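Local coordinates for protein titin (Homo sapiens, PDB 5JDD) that acts as a giant elastic filament of muscle, its I-band chain of immunoglobulin domains probably serving as a molecular spring, at residues E89-K98 with F110-V119. Sequence-based numbering, arbitrary orientation.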
loop_
_atom_site.group_PDB
_atom_site.type_symbol
_atom_site.label_atom_id
_atom_site.label_comp_id
_atom_site.label_asym_id
_atom_site.label_seq_id
_atom_site.Cartn_x
_atom_site.Cartn_y
_atom_site.Cartn_z
ATOM N N GLU A 89 19.022 -6.377 -12.776
ATOM C CA GLU A 89 18.353 -5.782 -11.627
ATOM C C GLU A 89 17.013 -6.491 -11.440
ATOM O O GLU A 89 16.326 -6.797 -12.417
ATOM C CB GLU A 89 18.186 -4.259 -11.782
ATOM C CG GLU A 89 19.524 -3.508 -11.764
ATOM C CD GLU A 89 19.390 -2.002 -11.592
ATOM O OE1 GLU A 89 18.255 -1.482 -11.562
ATOM O OE2 GLU A 89 20.441 -1.328 -11.494
ATOM N N THR A 90 16.662 -6.797 -10.198
ATOM C CA THR A 90 15.375 -7.392 -9.909
ATOM C C THR A 90 14.557 -6.422 -9.078
ATOM O O THR A 90 15.116 -5.601 -8.343
ATOM C CB THR A 90 15.526 -8.707 -9.133
ATOM O OG1 THR A 90 16.134 -8.435 -7.863
ATOM C CG2 THR A 90 16.379 -9.692 -9.914
ATOM N N LEU A 91 13.238 -6.512 -9.194
ATOM C CA LEU A 91 12.344 -5.680 -8.391
ATOM C C LEU A 91 12.348 -6.206 -6.970
ATOM O O LEU A 91 12.125 -7.397 -6.741
ATOM C CB LEU A 91 10.929 -5.747 -8.939
ATOM C CG LEU A 91 10.719 -5.275 -10.380
ATOM C CD1 LEU A 91 9.263 -5.431 -10.800
ATOM C CD2 LEU A 91 11.171 -3.832 -10.578
ATOM N N HIS A 92 12.606 -5.327 -6.010
ATOM C CA HIS A 92 12.633 -5.766 -4.620
ATOM C C HIS A 92 12.226 -4.672 -3.654
ATOM O O HIS A 92 12.198 -3.488 -3.997
ATOM C CB HIS A 92 14.023 -6.310 -4.253
ATOM C CG HIS A 92 15.132 -5.311 -4.404
ATOM N ND1 HIS A 92 15.791 -5.103 -5.597
ATOM C CD2 HIS A 92 15.710 -4.474 -3.506
ATOM C CE1 HIS A 92 16.724 -4.180 -5.431
ATOM N NE2 HIS A 92 16.697 -3.784 -4.171
ATOM N N ILE A 93 11.914 -5.084 -2.431
ATOM C CA ILE A 93 11.495 -4.177 -1.370
ATOM C C ILE A 93 12.718 -3.514 -0.740
ATOM O O ILE A 93 13.701 -4.197 -0.434
ATOM C CB ILE A 93 10.737 -4.950 -0.282
ATOM C CG1 ILE A 93 9.484 -5.631 -0.857
ATOM C CG2 ILE A 93 10.360 -4.032 0.875
ATOM C CD1 ILE A 93 8.456 -4.668 -1.421
ATOM N N THR A 94 12.671 -2.193 -0.557
ATOM C CA THR A 94 13.771 -1.482 0.110
ATOM C C THR A 94 13.387 -0.908 1.472
ATOM O O THR A 94 14.255 -0.528 2.247
ATOM C CB THR A 94 14.332 -0.334 -0.733
ATOM O OG1 THR A 94 13.348 0.699 -0.820
ATOM C CG2 THR A 94 14.701 -0.814 -2.144
ATOM N N LYS A 95 12.093 -0.822 1.767
ATOM C CA LYS A 95 11.641 -0.432 3.097
ATOM C C LYS A 95 10.370 -1.217 3.394
ATOM O O LYS A 95 9.441 -1.220 2.588
ATOM C CB LYS A 95 11.379 1.075 3.190
ATOM C CG LYS A 95 11.015 1.534 4.597
ATOM C CD LYS A 95 10.700 3.032 4.644
ATOM C CE LYS A 95 11.957 3.881 4.566
ATOM N NZ LYS A 95 11.668 5.341 4.435
ATOM N N THR A 96 10.330 -1.890 4.544
ATOM C CA THR A 96 9.192 -2.742 4.880
ATOM C C THR A 96 8.067 -1.988 5.562
ATOM O O THR A 96 8.180 -0.806 5.903
ATOM C CB THR A 96 9.600 -3.926 5.784
ATOM O OG1 THR A 96 10.001 -3.433 7.072
ATOM C CG2 THR A 96 10.733 -4.716 5.156
ATOM N N MET A 97 6.973 -2.709 5.762
ATOM C CA MET A 97 5.771 -2.143 6.341
ATOM C C MET A 97 5.671 -2.452 7.810
ATOM O O MET A 97 6.209 -3.456 8.286
ATOM C CB MET A 97 4.568 -2.703 5.613
ATOM C CG MET A 97 4.724 -2.531 4.128
ATOM S SD MET A 97 3.151 -2.642 3.310
ATOM C CE MET A 97 2.886 -4.416 3.419
ATOM N N LYS A 98 4.981 -1.574 8.523
ATOM C CA LYS A 98 4.873 -1.666 9.964
ATOM C C LYS A 98 3.541 -2.277 10.383
ATOM O O LYS A 98 2.479 -1.866 9.906
ATOM C CB LYS A 98 4.995 -0.273 10.588
ATOM C CG LYS A 98 6.327 0.419 10.329
ATOM C CD LYS A 98 7.488 -0.390 10.893
ATOM C CE LYS A 98 7.359 -0.607 12.398
ATOM N NZ LYS A 98 7.273 0.675 13.156
ATOM N N PHE A 110 -0.641 1.737 5.429
ATOM C CA PHE A 110 0.569 0.945 5.249
ATOM C C PHE A 110 1.392 1.568 4.150
ATOM O O PHE A 110 0.841 2.077 3.172
ATOM C CB PHE A 110 0.231 -0.492 4.828
ATOM C CG PHE A 110 -0.397 -1.303 5.914
ATOM C CD1 PHE A 110 0.385 -1.859 6.920
ATOM C CD2 PHE A 110 -1.766 -1.505 5.939
ATOM C CE1 PHE A 110 -0.192 -2.600 7.944
ATOM C CE2 PHE A 110 -2.358 -2.246 6.958
ATOM C CZ PHE A 110 -1.572 -2.797 7.964
ATOM N N GLU A 111 2.712 1.521 4.289
ATOM C CA GLU A 111 3.586 1.998 3.231
ATOM C C GLU A 111 4.802 1.116 3.112
ATOM O O GLU A 111 5.362 0.670 4.112
ATOM C CB GLU A 111 4.094 3.412 3.513
ATOM C CG GLU A 111 3.061 4.466 3.783
ATOM C CD GLU A 111 3.695 5.684 4.415
ATOM O OE1 GLU A 111 4.805 6.060 3.979
ATOM O OE2 GLU A 111 3.097 6.242 5.359
ATOM N N CYS A 112 5.246 0.922 1.880
ATOM C CA CYS A 112 6.556 0.334 1.653
ATOM C C CYS A 112 7.279 1.112 0.569
ATOM O O CYS A 112 6.682 1.957 -0.110
ATOM C CB CYS A 112 6.443 -1.146 1.266
ATOM S SG CYS A 112 5.660 -1.476 -0.348
ATOM N N GLU A 113 8.563 0.825 0.395
ATOM C CA GLU A 113 9.334 1.422 -0.688
ATOM C C GLU A 113 9.929 0.293 -1.500
ATOM O O GLU A 113 10.290 -0.751 -0.945
ATOM C CB GLU A 113 10.412 2.383 -0.159
ATOM C CG GLU A 113 9.798 3.610 0.531
ATOM C CD GLU A 113 10.792 4.554 1.202
ATOM O OE1 GLU A 113 12.006 4.525 0.893
ATOM O OE2 GLU A 113 10.333 5.355 2.048
ATOM N N VAL A 114 9.972 0.492 -2.811
ATOM C CA VAL A 114 10.461 -0.508 -3.737
ATOM C C VAL A 114 11.686 0.007 -4.497
ATOM O O VAL A 114 12.013 1.194 -4.456
ATOM C CB VAL A 114 9.342 -0.981 -4.709
ATOM C CG1 VAL A 114 8.152 -1.540 -3.919
ATOM C CG2 VAL A 114 8.898 0.158 -5.617
ATOM N N SER A 115 12.348 -0.901 -5.203
ATOM C CA SER A 115 13.655 -0.645 -5.800
ATOM C C SER A 115 13.624 0.203 -7.070
ATOM O O SER A 115 14.636 0.801 -7.452
ATOM C CB SER A 115 14.326 -1.980 -6.103
ATOM O OG SER A 115 13.490 -2.775 -6.926
ATOM N N HIS A 116 12.477 0.229 -7.744
ATOM C CA HIS A 116 12.374 0.862 -9.056
ATOM C C HIS A 116 11.093 1.662 -9.223
ATOM O O HIS A 116 10.079 1.384 -8.580
ATOM C CB HIS A 116 12.442 -0.206 -10.155
ATOM C CG HIS A 116 13.768 -0.881 -10.244
ATOM N ND1 HIS A 116 14.121 -1.944 -9.439
ATOM C CD2 HIS A 116 14.841 -0.630 -11.029
ATOM C CE1 HIS A 116 15.356 -2.319 -9.730
ATOM N NE2 HIS A 116 15.814 -1.536 -10.691
ATOM N N PHE A 117 11.146 2.671 -10.083
ATOM C CA PHE A 117 9.944 3.387 -10.477
ATOM C C PHE A 117 9.063 2.519 -11.363
ATOM O O PHE A 117 9.529 1.563 -11.993
ATOM C CB PHE A 117 10.318 4.677 -11.219
ATOM C CG PHE A 117 10.980 5.695 -10.344
ATOM C CD1 PHE A 117 10.221 6.606 -9.620
ATOM C CD2 PHE A 117 12.367 5.726 -10.221
ATOM C CE1 PHE A 117 10.835 7.538 -8.787
ATOM C CE2 PHE A 117 12.988 6.656 -9.387
ATOM C CZ PHE A 117 12.220 7.567 -8.676
ATOM N N ASN A 118 7.778 2.868 -11.389
ATOM C CA ASN A 118 6.785 2.234 -12.259
ATOM C C ASN A 118 6.508 0.759 -11.948
ATOM O O ASN A 118 6.128 -0.020 -12.821
ATOM C CB ASN A 118 7.131 2.470 -13.731
ATOM C CG ASN A 118 7.202 3.944 -14.060
ATOM O OD1 ASN A 118 6.325 4.720 -13.667
ATOM N ND2 ASN A 118 8.266 4.350 -14.739
ATOM N N VAL A 119 6.673 0.388 -10.684
ATOM C CA VAL A 119 6.210 -0.915 -10.222
ATOM C C VAL A 119 4.707 -0.800 -10.015
ATOM O O VAL A 119 4.251 0.114 -9.336
ATOM C CB VAL A 119 6.878 -1.323 -8.893
ATOM C CG1 VAL A 119 6.232 -2.582 -8.326
ATOM C CG2 VAL A 119 8.370 -1.540 -9.102
HETATM O O HOH W 1 13.559 2.621 -2.764
HETATM O O HOH W 2 14.062 2.751 1.166
HETATM O O HOH W 3 7.070 1.583 5.993
HETATM O O HOH W 4 3.737 0.765 7.037
#
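H116 and E89 meet in a nearly straight hydrogen bond, H116 NE2 giving its proton to E89 OE1 at 2.6 Å, 169° at the hydrogen. The carboxylate oxygen lies close to the imidazole plane and is approached on its anti side. At the other nitrogen of the same ring, H116 ND1 pairs with S115 OG at 2.7 Å. Turned between its own backbone N and carbonyl carbon (chi1 56°), S115 OG can also accept H92 N, at 2.9 Å. S115 CB lies over one face of the H92 ring, 3.4 Å from the ring centroid, a CH-pi contact.

Further along, T94 N (2.8 Å) and K95 N (3.3 Å) both reach E113 O from one face of its carbonyl plane, a classic beta bulge in the antiparallel pairing of strands 93-95 and 108-114. K95 and E113 run side by side, and K95 NZ forms a salt bridge with E113 OE2 at 2.7 Å, approaching from above the carboxylate plane. Two waters join T94 OG1 to V114 O and E113 OE1. On the inner side, I93 CD1 packs on V114 CG1, and M97 CG rests against C112 CB at 3.6 Å.

The bulged strand edges one sheet of an I-set sandwich and illustrates how a bulge lets one carbonyl, E113 O, serve two consecutive N-H groups. Because E89 also pairs through its backbone with A15 and E17 of the preceding domain, the histidine-carboxylate bond ties that domain's end to the loop following strand 108-114, and with both ring nitrogens engaged the rotation of H116 is fixed.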